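Local coordinates for MsStt7d protein (Micromonas, PDB 4IX3), which probably transfers phosphate from ATP to proteins, being the catalytic kinase domain of an algal homolog of the state transition kinase Stt7, at residues L10-G15 with G86-G91; D20-P25 with R38-G43; V47-A52 with W108-N113; D68-V73 with I187-A192; T80-M85 with A112-N117. All blocks are in the same frame, centred on the assembly; numbering follows the deposited sequence. Where two conformers were deposited one is given.

Contact 1. Residues L10-G15 with G86-G91; sequences LRRTPG and GCIELG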
# COMPACT_ATOMS: atom_id res chain seq x y z
N LEU B 10 14.07 13.98 18.49
CA LEU B 10 12.69 13.68 18.12
C LEU B 10 11.98 14.92 17.62
O LEU B 10 12.10 16.00 18.22
CB LEU B 10 11.92 13.12 19.32
CG LEU B 10 12.49 11.76 19.75
CD1 LEU B 10 11.84 11.29 21.04
CD2 LEU B 10 12.30 10.69 18.71
N ARG B 11 11.21 14.80 16.53
CA ARG B 11 10.45 15.95 16.01
C ARG B 11 9.13 16.09 16.77
O ARG B 11 8.43 15.11 17.07
CB ARG B 11 10.23 15.71 14.50
CG ARG B 11 11.50 15.87 13.68
CD ARG B 11 11.37 15.27 12.29
NE ARG B 11 11.32 13.82 12.32
CZ ARG B 11 11.34 13.06 11.23
NH1 ARG B 11 11.35 13.65 10.03
NH2 ARG B 11 11.41 11.72 11.36
N ARG B 12 8.76 17.34 17.08
CA ARG B 12 7.55 17.62 17.85
C ARG B 12 6.90 18.90 17.33
O ARG B 12 7.57 19.72 16.71
CB ARG B 12 7.87 17.76 19.34
CG ARG B 12 8.37 16.45 19.99
CD ARG B 12 7.27 15.42 20.03
NE ARG B 12 7.77 14.09 20.41
CZ ARG B 12 7.87 13.65 21.66
NH1 ARG B 12 7.61 14.47 22.70
NH2 ARG B 12 8.30 12.42 21.87
N THR B 13 5.64 19.08 17.67
CA THR B 13 4.91 20.32 17.40
C THR B 13 4.61 20.92 18.77
O THR B 13 4.07 20.24 19.62
CB THR B 13 3.58 19.96 16.69
OG1 THR B 13 3.94 19.60 15.35
CG2 THR B 13 2.66 21.20 16.66
N PRO B 14 4.88 22.22 18.95
CA PRO B 14 4.58 22.88 20.22
C PRO B 14 3.11 22.75 20.60
O PRO B 14 2.24 22.94 19.75
CB PRO B 14 4.99 24.33 19.97
CG PRO B 14 6.08 24.22 18.98
CD PRO B 14 5.69 23.09 18.06
N GLY B 15 2.85 22.30 21.82
CA GLY B 15 1.46 22.14 22.26
C GLY B 15 0.87 20.77 21.98
O GLY B 15 -0.27 20.52 22.39
N GLY B 86 0.01 19.08 12.92
CA GLY B 86 1.45 18.90 13.14
C GLY B 86 1.88 17.46 13.23
O GLY B 86 1.22 16.57 12.70
N CYS B 87 3.04 17.26 13.83
CA CYS B 87 3.63 15.94 13.92
C CYS B 87 3.87 15.54 15.36
O CYS B 87 3.87 16.41 16.24
CB CYS B 87 4.92 15.86 13.11
SG CYS B 87 6.31 16.73 13.86
N ILE B 88 4.13 14.26 15.59
CA ILE B 88 4.59 13.76 16.90
C ILE B 88 5.52 12.61 16.61
O ILE B 88 5.08 11.62 16.02
CB ILE B 88 3.42 13.23 17.80
CG1 ILE B 88 2.18 14.12 17.67
CG2 ILE B 88 3.93 13.11 19.25
CD1 ILE B 88 1.15 13.64 16.65
N GLU B 89 6.78 12.68 17.00
CA GLU B 89 7.71 11.56 16.82
C GLU B 89 8.02 10.90 18.15
O GLU B 89 8.39 11.56 19.05
CB GLU B 89 8.96 12.04 16.12
CG GLU B 89 9.84 10.89 15.63
CD GLU B 89 10.99 11.36 14.78
OE1 GLU B 89 11.47 12.48 14.93
OE2 GLU B 89 11.40 10.59 13.92
N LEU B 90 7.81 9.59 18.25
CA LEU B 90 8.04 8.88 19.50
C LEU B 90 9.24 7.94 19.37
O LEU B 90 9.41 7.27 18.36
CB LEU B 90 6.80 8.08 19.90
CG LEU B 90 5.78 8.82 20.77
CD1 LEU B 90 4.49 9.06 19.99
CD2 LEU B 90 5.51 8.06 22.05
N GLY B 91 10.07 7.91 20.41
CA GLY B 91 11.26 7.04 20.38
C GLY B 91 10.90 5.63 20.80
O GLY B 91 9.73 5.25 20.91
O HOH W 1 4.55 16.80 18.88
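CG of E89 is turned opposite its backbone N (chi1 -168°) on an otherwise extended chain, and the R11 side chain bends at chi3 (-70°) to meet the carboxylate this presents. E89 lies on strand 84-90 in the antiparallel sheet of a protein kinase N-lobe; the irregular segment L10-T13 runs along that strand in nearly the reverse direction. R11 takes the carboxylate side-on. NE donates to OE1 of E89 at 2.9 Å and NH2 to OE2 of E89 at 2.8 Å, both almost straight and in the guanidinium plane, yet arriving from above the carboxylate plane, because the two planes stand 50° apart. The backbone N of R11 holds E89 OE1 a second time (2.8 Å), using the lone pair that faces away from OE2. R11 NH1 turns to E64, placing this guanidinium between two acids and probably favouring the charged form of both. R12 does something different: NE and NH2 converge from the same face on a single acceptor, E89 O, each at 2.9 Å. At the other end a water bridges T13 N and C87 O, and the backbone N of C87 donates to T13 OG1 at 2.9 Å.

Contact 2. Residues D20-P25 with R38-G43; sequences DIRVLP and RGVFKG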
# COMPACT_ATOMS: atom_id res chain seq x y z
N ASP B 20 -1.01 13.22 25.46
CA ASP B 20 -2.35 13.78 25.27
C ASP B 20 -3.11 13.14 24.10
O ASP B 20 -4.20 13.57 23.72
CB ASP B 20 -2.26 15.30 25.14
CG ASP B 20 -1.97 15.98 26.48
OD1 ASP B 20 -2.38 15.49 27.58
OD2 ASP B 20 -1.28 17.01 26.39
N ILE B 21 -2.52 12.11 23.50
CA ILE B 21 -3.11 11.48 22.31
C ILE B 21 -3.45 10.06 22.72
O ILE B 21 -2.57 9.28 23.14
CB ILE B 21 -2.17 11.52 21.08
CG1 ILE B 21 -1.97 13.00 20.66
CG2 ILE B 21 -2.77 10.73 19.92
CD1 ILE B 21 -0.77 13.26 19.78
N ARG B 22 -4.69 9.69 22.43
CA ARG B 22 -5.15 8.33 22.53
C ARG B 22 -5.49 7.87 21.11
O ARG B 22 -6.27 8.52 20.41
CB ARG B 22 -6.38 8.20 23.44
CG ARG B 22 -6.86 6.78 23.59
CD ARG B 22 -7.87 6.67 24.72
NE ARG B 22 -9.08 7.41 24.42
CZ ARG B 22 -10.08 6.93 23.69
NH1 ARG B 22 -9.97 5.73 23.13
NH2 ARG B 22 -11.19 7.65 23.50
N VAL B 23 -4.92 6.74 20.71
CA VAL B 23 -5.14 6.18 19.38
C VAL B 23 -6.17 5.07 19.50
O VAL B 23 -6.14 4.25 20.43
CB VAL B 23 -3.81 5.81 18.66
CG1 VAL B 23 -2.92 4.90 19.48
CG2 VAL B 23 -4.11 5.21 17.28
N LEU B 24 -7.13 5.07 18.58
CA LEU B 24 -8.14 4.01 18.57
C LEU B 24 -7.71 2.91 17.58
O LEU B 24 -7.37 3.20 16.44
CB LEU B 24 -9.50 4.58 18.16
CG LEU B 24 -10.29 5.36 19.20
CD1 LEU B 24 -9.53 6.53 19.79
CD2 LEU B 24 -11.61 5.82 18.62
N PRO B 25 -7.67 1.65 18.04
CA PRO B 25 -7.38 0.57 17.08
C PRO B 25 -8.36 0.52 15.90
O PRO B 25 -9.51 0.95 16.02
CB PRO B 25 -7.52 -0.69 17.93
CG PRO B 25 -7.39 -0.28 19.35
CD PRO B 25 -7.63 1.21 19.44
N ARG B 38 -8.12 6.66 13.78
CA ARG B 38 -8.81 7.73 14.54
C ARG B 38 -8.10 7.87 15.88
O ARG B 38 -7.51 6.92 16.40
CB ARG B 38 -10.26 7.38 14.81
CG ARG B 38 -11.15 7.42 13.60
CD ARG B 38 -12.52 7.12 14.16
NE ARG B 38 -13.51 6.97 13.10
CZ ARG B 38 -13.70 5.84 12.42
NH1 ARG B 38 -12.96 4.78 12.71
NH2 ARG B 38 -14.60 5.78 11.44
N GLY B 39 -8.18 9.05 16.48
CA GLY B 39 -7.68 9.23 17.84
C GLY B 39 -8.41 10.37 18.52
O GLY B 39 -9.32 10.98 17.96
N VAL B 40 -8.07 10.57 19.79
CA VAL B 40 -8.68 11.65 20.57
C VAL B 40 -7.50 12.41 21.18
O VAL B 40 -6.62 11.79 21.80
CB VAL B 40 -9.59 11.11 21.69
CG1 VAL B 40 -10.15 12.26 22.50
CG2 VAL B 40 -10.74 10.28 21.10
N PHE B 41 -7.54 13.73 21.04
CA PHE B 41 -6.48 14.59 21.51
C PHE B 41 -7.06 15.39 22.69
O PHE B 41 -8.14 16.00 22.57
CB PHE B 41 -6.02 15.50 20.37
CG PHE B 41 -4.97 16.52 20.72
CD1 PHE B 41 -3.77 16.16 21.35
CD2 PHE B 41 -5.18 17.88 20.43
CE1 PHE B 41 -2.79 17.10 21.59
CE2 PHE B 41 -4.18 18.84 20.64
CZ PHE B 41 -2.97 18.45 21.25
N LYS B 42 -6.35 15.40 23.82
CA LYS B 42 -6.72 16.16 25.00
C LYS B 42 -8.10 15.78 25.51
O LYS B 42 -8.85 16.60 26.06
CB LYS B 42 -6.59 17.65 24.74
CG LYS B 42 -5.15 18.11 24.67
CD LYS B 42 -5.05 19.63 24.62
CE LYS B 42 -3.60 20.08 24.58
NZ LYS B 42 -3.56 21.55 24.79
N GLY B 43 -8.44 14.53 25.32
CA GLY B 43 -9.68 13.99 25.84
C GLY B 43 -10.94 14.34 25.08
O GLY B 43 -11.92 13.64 25.22
O HOH W 2 -8.71 3.94 14.40
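Strands 21-23 and 34-41 are the antiparallel pair that flanks the glycine-rich loop of the kinase N-lobe, where S30 and G31 bind ADP in another crystal of this protein; I21-L24 pairs here with R38-F41. R22 and V40 form the hydrogen-bonded pair, R22 N reaching V40 O at 2.9 Å and V40 N reaching R22 O at 2.8 Å. Flanking bonds run from K42 N to D20 O and from L24 N to R38 O, while I21-F41 and V23-G39 are non-hydrogen-bonded pairs. A water joins L24 O to the backbone N of R38. On one face F41, with CG opposite its backbone N (chi1 176°), leans over so that its CD1 lies 3.7 Å from CG1 of I21. The two side chains meet at a slant, and CG of K42 lies over the centre of one ring face. I21 and F41 go on to touch M110, and V23 packs on L49. The other face holds R22 and V40 side by side and pointing the same way: R22 NH2 comes within 3.6 Å of V40 CG2, with L24 CD1 on the same methyl at 4.2 Å. R38 sends its guanidinium to E116. The pairing therefore rests on backbone bonds, with buried apolar carbons gathered on the I21, V23 and F41 face and more exposed chains, R22 among them, on the other.

Contact 3. Residues V47-A52 with W108-N113; sequences VVLKNA and WLMWAN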
# COMPACT_ATOMS: atom_id res chain seq x y z
N VAL B 47 -9.44 13.44 16.27
CA VAL B 47 -8.36 13.65 15.34
C VAL B 47 -8.18 12.40 14.47
O VAL B 47 -8.74 11.34 14.78
CB VAL B 47 -7.01 14.00 16.05
CG1 VAL B 47 -7.20 15.35 16.76
CG2 VAL B 47 -6.56 12.92 17.02
N VAL B 48 -7.36 12.56 13.43
CA VAL B 48 -6.93 11.43 12.60
C VAL B 48 -5.40 11.46 12.65
O VAL B 48 -4.80 12.52 12.68
CB VAL B 48 -7.49 11.61 11.18
CG1 VAL B 48 -6.80 10.70 10.20
CG2 VAL B 48 -8.98 11.30 11.18
N LEU B 49 -4.80 10.28 12.67
CA LEU B 49 -3.37 10.09 12.95
C LEU B 49 -2.81 9.17 11.87
O LEU B 49 -3.44 8.17 11.55
CB LEU B 49 -3.20 9.37 14.30
CG LEU B 49 -3.57 10.24 15.51
CD1 LEU B 49 -3.98 9.35 16.68
CD2 LEU B 49 -2.41 11.18 15.80
N LYS B 50 -1.65 9.49 11.34
CA LYS B 50 -1.04 8.62 10.31
C LYS B 50 0.39 8.33 10.67
O LYS B 50 1.14 9.26 11.02
CB LYS B 50 -1.04 9.32 8.93
CG LYS B 50 -0.54 8.40 7.80
CD LYS B 50 -0.74 9.05 6.42
CE LYS B 50 -0.27 8.11 5.35
NZ LYS B 50 -0.44 8.74 3.98
N ASN B 51 0.80 7.07 10.48
CA ASN B 51 2.23 6.74 10.54
C ASN B 51 2.63 5.98 9.27
O ASN B 51 1.78 5.73 8.40
CB ASN B 51 2.60 5.97 11.82
CG ASN B 51 2.09 4.53 11.81
OD1 ASN B 51 1.23 4.15 10.99
ND2 ASN B 51 2.62 3.72 12.74
N ALA B 52 3.92 5.71 9.11
CA ALA B 52 4.42 4.97 7.94
C ALA B 52 4.17 3.47 8.15
O ALA B 52 4.19 2.96 9.28
CB ALA B 52 5.91 5.24 7.75
N TRP B 108 4.60 10.39 13.49
CA TRP B 108 3.16 10.50 13.29
C TRP B 108 2.77 11.86 12.77
O TRP B 108 3.37 12.88 13.17
CB TRP B 108 2.39 10.29 14.59
CG TRP B 108 2.51 8.89 15.11
CD1 TRP B 108 3.53 8.32 15.87
CD2 TRP B 108 1.54 7.86 14.89
NE1 TRP B 108 3.21 7.01 16.15
CE2 TRP B 108 2.00 6.68 15.58
CE3 TRP B 108 0.29 7.83 14.25
CZ2 TRP B 108 1.29 5.50 15.53
CZ3 TRP B 108 -0.43 6.65 14.22
CH2 TRP B 108 0.06 5.50 14.84
N LEU B 109 1.75 11.93 11.90
CA LEU B 109 1.08 13.19 11.53
C LEU B 109 -0.30 13.19 12.14
O LEU B 109 -0.95 12.14 12.30
CB LEU B 109 1.00 13.28 10.01
CG LEU B 109 2.32 13.13 9.28
CD1 LEU B 109 2.11 13.37 7.78
CD2 LEU B 109 3.38 14.09 9.84
N MET B 110 -0.84 14.39 12.41
CA MET B 110 -2.15 14.53 13.00
C MET B 110 -2.96 15.63 12.30
O MET B 110 -2.41 16.69 11.97
CB MET B 110 -2.02 14.85 14.50
CG MET B 110 -3.34 14.79 15.27
SD MET B 110 -3.12 14.83 17.06
CE MET B 110 -2.79 16.58 17.31
N TRP B 111 -4.23 15.31 12.09
CA TRP B 111 -5.20 16.27 11.54
C TRP B 111 -6.43 16.31 12.40
O TRP B 111 -6.78 15.32 13.07
CB TRP B 111 -5.63 15.88 10.12
CG TRP B 111 -4.52 15.83 9.13
CD1 TRP B 111 -4.13 16.75 8.21
CD2 TRP B 111 -3.65 14.67 8.91
NE1 TRP B 111 -3.11 16.26 7.42
CE2 TRP B 111 -2.75 15.02 7.85
CE3 TRP B 111 -3.55 13.40 9.51
CZ2 TRP B 111 -1.85 14.09 7.33
CZ3 TRP B 111 -2.67 12.48 8.96
CH2 TRP B 111 -1.83 12.83 7.90
N ALA B 112 -7.23 17.39 12.25
CA ALA B 112 -8.58 17.34 12.79
C ALA B 112 -9.38 16.28 12.02
O ALA B 112 -9.19 16.12 10.80
CB ALA B 112 -9.28 18.66 12.55
N ASN B 113 -10.28 15.60 12.73
CA ASN B 113 -11.27 14.74 12.10
C ASN B 113 -12.38 15.67 11.58
O ASN B 113 -13.16 16.22 12.37
CB ASN B 113 -11.81 13.72 13.10
CG ASN B 113 -12.77 12.75 12.47
OD1 ASN B 113 -13.34 13.05 11.42
ND2 ASN B 113 -12.95 11.58 13.07
O HOH W 3 -11.54 10.72 15.26
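W108 leaves its strand with CB lying 3.9 Å from K50 O, and its indole then swings across strand 45-52. CE3 comes to 3.6 Å from the carbonyl carbon of K50, and CZ3 to 3.9 Å from CB of L49. The face of the six-membered ring takes CB of N51, which sits 3.6 Å from the centroid and almost on the ring normal, a CH-pi contact. Over CZ2 lies ND2 of N51 at 3.6 Å; that amide lies nearly flat on the indole, its plane 19° from the ring. NE1, the indole's polar atom, donates to T104 O. Behind this runs the antiparallel pairing of two N-lobe strands: K50 and V48 exchange backbone bonds with L109 and W111, while L49 CD2 and M110 CG pack at 3.8 Å on the same face as W108. On the other face the W111 ring brings its edge to K50 CB, with CZ3 at 3.6 Å, and K50 runs on fully extended to a salt bridge with E66, the lysine-glutamate pair of active kinases. W111 thus packs the base of K50, which contacts ADP in another crystal of this protein, leaving the amino end for polar partners such as E66.

Contact 4. Residues D68-V73 with I187-A192; sequences DVNYHV and IDLGAA. With MG (magnesium ion), chain E.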
# COMPACT_ATOMS: atom_id res chain seq x y z
N ASP B 68 5.76 17.71 4.80
CA ASP B 68 6.22 18.98 4.25
C ASP B 68 5.06 19.65 3.44
O ASP B 68 4.82 20.89 3.54
CB ASP B 68 7.40 18.79 3.29
CG ASP B 68 8.68 18.33 3.97
OD1 ASP B 68 8.81 18.52 5.19
OD2 ASP B 68 9.59 17.82 3.24
N VAL B 69 4.40 18.88 2.58
CA VAL B 69 3.32 19.45 1.74
C VAL B 69 2.19 19.89 2.66
O VAL B 69 1.57 20.94 2.40
CB VAL B 69 2.85 18.44 0.65
CG1 VAL B 69 1.61 18.97 -0.07
CG2 VAL B 69 3.99 18.13 -0.32
N ASN B 70 1.87 19.16 3.73
CA ASN B 70 0.84 19.62 4.68
C ASN B 70 1.22 20.92 5.36
O ASN B 70 0.37 21.78 5.51
CB ASN B 70 0.53 18.57 5.74
CG ASN B 70 -0.59 17.65 5.31
OD1 ASN B 70 -1.76 17.97 5.51
ND2 ASN B 70 -0.25 16.50 4.73
N TYR B 71 2.49 21.11 5.68
CA TYR B 71 2.88 22.41 6.24
C TYR B 71 2.70 23.49 5.19
O TYR B 71 2.26 24.60 5.50
CB TYR B 71 4.34 22.39 6.74
CG TYR B 71 4.49 21.78 8.12
CD1 TYR B 71 4.10 22.50 9.25
CD2 TYR B 71 5.09 20.55 8.31
CE1 TYR B 71 4.26 22.01 10.55
CE2 TYR B 71 5.30 20.06 9.60
CZ TYR B 71 4.85 20.76 10.71
OH TYR B 71 5.03 20.24 11.98
N HIS B 72 3.07 23.22 3.95
CA HIS B 72 2.89 24.20 2.87
C HIS B 72 1.43 24.59 2.71
O HIS B 72 1.12 25.78 2.53
CB HIS B 72 3.47 23.66 1.56
CG HIS B 72 3.51 24.66 0.45
ND1 HIS B 72 4.42 25.67 0.40
CD2 HIS B 72 2.72 24.76 -0.69
CE1 HIS B 72 4.20 26.38 -0.72
NE2 HIS B 72 3.18 25.81 -1.40
N VAL B 73 0.56 23.59 2.67
CA VAL B 73 -0.89 23.83 2.50
C VAL B 73 -1.49 24.56 3.70
O VAL B 73 -2.34 25.44 3.54
CB VAL B 73 -1.63 22.51 2.23
CG1 VAL B 73 -3.16 22.69 2.30
CG2 VAL B 73 -1.23 22.01 0.85
N ILE B 187 -8.87 15.34 1.76
CA ILE B 187 -7.87 14.74 2.62
C ILE B 187 -6.79 14.13 1.72
O ILE B 187 -6.94 14.03 0.49
CB ILE B 187 -8.43 13.65 3.52
CG1 ILE B 187 -9.09 12.52 2.72
CG2 ILE B 187 -9.43 14.26 4.51
CD1 ILE B 187 -9.18 11.21 3.50
N ASP B 188 -5.70 13.68 2.37
CA ASP B 188 -4.74 12.75 1.79
C ASP B 188 -3.84 13.42 0.74
O ASP B 188 -4.01 13.25 -0.49
CB ASP B 188 -5.41 11.50 1.22
CG ASP B 188 -4.39 10.59 0.56
OD1 ASP B 188 -3.19 10.63 0.97
OD2 ASP B 188 -4.80 9.90 -0.45
N LEU B 189 -2.84 14.16 1.24
CA LEU B 189 -1.81 14.72 0.41
C LEU B 189 -0.61 13.76 0.31
O LEU B 189 0.49 14.16 -0.07
CB LEU B 189 -1.35 16.08 0.98
CG LEU B 189 -2.41 17.18 0.91
CD1 LEU B 189 -2.14 18.28 1.92
CD2 LEU B 189 -2.65 17.72 -0.49
N GLY B 190 -0.87 12.46 0.49
CA GLY B 190 0.23 11.48 0.48
C GLY B 190 0.91 11.29 -0.87
O GLY B 190 2.06 10.89 -0.95
N ALA B 191 0.20 11.60 -1.96
CA ALA B 191 0.80 11.55 -3.29
C ALA B 191 1.00 12.93 -3.90
O ALA B 191 1.39 13.06 -5.05
CB ALA B 191 -0.04 10.70 -4.23
N ALA B 192 0.73 13.97 -3.11
CA ALA B 192 0.76 15.29 -3.65
C ALA B 192 2.18 15.74 -3.99
O ALA B 192 3.19 15.33 -3.36
CB ALA B 192 0.15 16.25 -2.65
MG MG E . -4.07 8.36 -1.62
O HOH W 4 -2.38 14.51 4.02
O HOH W 5 -2.58 9.59 -2.36
O HOH W 6 -2.80 8.02 0.07
O HOH W 7 -5.45 7.19 -0.74
O HOH W 8 -3.27 6.81 -2.60
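L189 points its CB at helix 59-76, and with CG turned beside the backbone N (chi1 -68°) its branch slides between N70 and V73, crossing each side chain at a slant. CD1 does most of the touching: it lies 3.6 Å from OD1 of N70 and 4.0 Å from CG2 of V73. One turn back on the helix, V69 uses CG1 alone, meeting A192 CB at 4.0 Å and, more loosely, CB of L189. All five residues that touch here are buried. The N70 amide stands beside the leucine with both its polar atoms occupied, OD1 by NE1 of W111 and ND2 by E66 O. ND2 also donates to a water, and that same water takes the backbone N of L189 at 2.8 Å, so a single solvent molecule ties helix to loop. The loop is the kinase DFG segment, here with sequence D188-L189-G190, and the helix is the one kinases call alpha-C. Leucine tucked beneath that helix, with aspartate on the metal, is consistent with a DFG-in state. D188 turns its CB the other way, away from the helix, and OD2 binds the magnesium ion at 2.1 Å. Four waters and D168 fill the other positions round the metal. The second oxygen, D188 OD1, accepts from G190 N at 3.0 Å, an Asx turn that fixes how the carboxylate is rotated. Overlapping it, L189 to A192 form a type I turn, A192 N returning to L189 O at 3.1 Å.

Contact 5. Residues T80-M85 with A112-N117; sequences TCARFM and ANEGEN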
# COMPACT_ATOMS: atom_id res chain seq x y z
N THR B 80 -8.74 24.29 2.36
CA THR B 80 -8.88 23.38 1.21
C THR B 80 -8.90 21.92 1.65
O THR B 80 -9.59 21.10 1.01
CB THR B 80 -7.78 23.59 0.16
OG1 THR B 80 -6.49 23.37 0.73
CG2 THR B 80 -7.88 24.99 -0.46
N CYS B 81 -8.08 21.61 2.66
CA CYS B 81 -7.88 20.23 3.10
C CYS B 81 -8.15 20.07 4.59
O CYS B 81 -8.24 21.10 5.30
CB CYS B 81 -6.43 19.86 2.81
SG CYS B 81 -5.93 19.92 1.09
N ALA B 82 -8.26 18.85 5.10
CA ALA B 82 -8.37 18.65 6.54
C ALA B 82 -7.29 19.43 7.29
O ALA B 82 -6.09 19.45 6.90
CB ALA B 82 -8.24 17.19 6.89
N ARG B 83 -7.71 20.07 8.40
CA ARG B 83 -6.79 20.95 9.13
C ARG B 83 -5.62 20.14 9.72
O ARG B 83 -5.83 19.16 10.42
CB ARG B 83 -7.57 21.63 10.25
CG ARG B 83 -6.69 22.49 11.18
CD ARG B 83 -7.53 23.40 12.09
NE ARG B 83 -8.57 22.69 12.84
CZ ARG B 83 -8.44 22.21 14.09
NH1 ARG B 83 -7.29 22.39 14.75
NH2 ARG B 83 -9.49 21.63 14.67
N PHE B 84 -4.42 20.61 9.42
CA PHE B 84 -3.19 19.92 9.81
C PHE B 84 -2.78 20.41 11.19
O PHE B 84 -2.52 21.61 11.41
CB PHE B 84 -2.10 20.20 8.79
CG PHE B 84 -0.77 19.55 9.10
CD1 PHE B 84 -0.70 18.17 9.33
CD2 PHE B 84 0.39 20.31 9.12
CE1 PHE B 84 0.55 17.57 9.59
CE2 PHE B 84 1.63 19.69 9.30
CZ PHE B 84 1.70 18.34 9.56
N MET B 85 -2.57 19.48 12.12
CA MET B 85 -2.25 19.84 13.51
C MET B 85 -0.80 19.55 13.86
O MET B 85 -0.38 19.92 14.95
CB MET B 85 -3.18 19.07 14.45
CG MET B 85 -4.65 19.46 14.24
SD MET B 85 -5.84 18.53 15.23
CE MET B 85 -5.65 19.23 16.87
N ALA B 112 -7.23 17.39 12.25
CA ALA B 112 -8.58 17.34 12.79
C ALA B 112 -9.38 16.28 12.02
O ALA B 112 -9.19 16.12 10.80
CB ALA B 112 -9.28 18.66 12.55
N ASN B 113 -10.28 15.60 12.73
CA ASN B 113 -11.27 14.74 12.10
C ASN B 113 -12.38 15.67 11.58
O ASN B 113 -13.16 16.22 12.37
CB ASN B 113 -11.81 13.72 13.10
CG ASN B 113 -12.77 12.75 12.47
OD1 ASN B 113 -13.34 13.05 11.42
ND2 ASN B 113 -12.95 11.58 13.07
N GLU B 114 -12.43 15.87 10.26
CA GLU B 114 -13.36 16.82 9.65
C GLU B 114 -14.77 16.21 9.53
O GLU B 114 -15.71 16.93 9.17
CB GLU B 114 -12.84 17.25 8.29
CG GLU B 114 -11.51 17.97 8.39
CD GLU B 114 -11.61 19.38 8.95
OE1 GLU B 114 -12.72 19.97 8.96
OE2 GLU B 114 -10.53 19.97 9.13
N GLY B 115 -14.93 14.92 9.78
CA GLY B 115 -16.21 14.28 9.68
C GLY B 115 -16.07 12.78 9.51
O GLY B 115 -15.12 12.28 8.93
N GLU B 116 -17.10 12.08 9.99
CA GLU B 116 -17.14 10.65 9.96
C GLU B 116 -17.38 9.99 8.60
O GLU B 116 -17.05 8.80 8.44
CB GLU B 116 -18.08 10.11 11.02
CG GLU B 116 -17.39 10.01 12.37
CD GLU B 116 -16.02 9.33 12.31
OE1 GLU B 116 -15.16 9.69 13.11
OE2 GLU B 116 -15.79 8.43 11.47
N ASN B 117 -17.75 10.82 7.64
CA ASN B 117 -18.36 10.57 6.33
C ASN B 117 -17.30 10.76 5.28
O ASN B 117 -16.35 11.51 5.53
CB ASN B 117 -19.47 11.65 6.03
CG ASN B 117 -18.93 13.09 5.77
OD1 ASN B 117 -18.45 13.42 4.66
ND2 ASN B 117 -19.11 13.98 6.75
O HOH W 9 -10.90 21.88 11.09
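R83 and E114 meet where this contact is tightest: the backbone N of R83 donates to OE2 of E114 at 2.9 Å in a nearly straight bond (170°), arriving on the anti side of the carboxylate and slightly out of its plane. E114 gets there by folding at chi2 (-73°), which also lays its CG against CB of A82 at 3.7 Å. Next to this, A112 N gives a bond of 2.9 Å to R83 O, and SD of M85 rests 3.5 Å from the same A112 N. One backbone bond and one backbone-to-carboxylate bond thus set the spacing, with small groups packed between them. The other oxygen of E114, OE1, is taken by K185, so the carboxylate is held at both ends and is probably charged. The R83 side chain belongs to the looser, exposed side. Bent at chi3 (52°), it curls back to put one guanidinium face over CB of A112, its NH2 lying 3.7 Å from that methyl carbon. No direct salt bridge joins R83 to E114; a water in the guanidinium plane does the work, accepting from R83 NE at 3.0 Å and donating to E114 OE2 at 2.8 Å. Past E114 the segment leaves its partner and shapes itself through N113, whose OD1 accepts from G115 N in an Asx turn while ND2 reaches OE1 of E116. A connector of this kind, following the last strand of the N-lobe sheet, is the kinase hinge, and A112 and E114 bind ADP in another crystal of this protein.

Contact 4 is buried and mostly apolar, joining helix 59-76 to the metal-binding loop. Contact 5 lies at the surface and relies on backbone bonds, a carboxylate and water. Contacts 1, 2 and 3 are partly buried and all reach one antiparallel sheet: 2 and 3 are regular strand pairings that meet where G39 bonds to V47, whereas 1 fastens an irregular N-terminal segment largely by charged side chains. Strand 84-90 serves both 1 and 5, and 3 and 5 share A112 and N113. Side-chain bonds tie 3 to 4, linking sheet and helix, and 2 to 5, linking sheet and hinge.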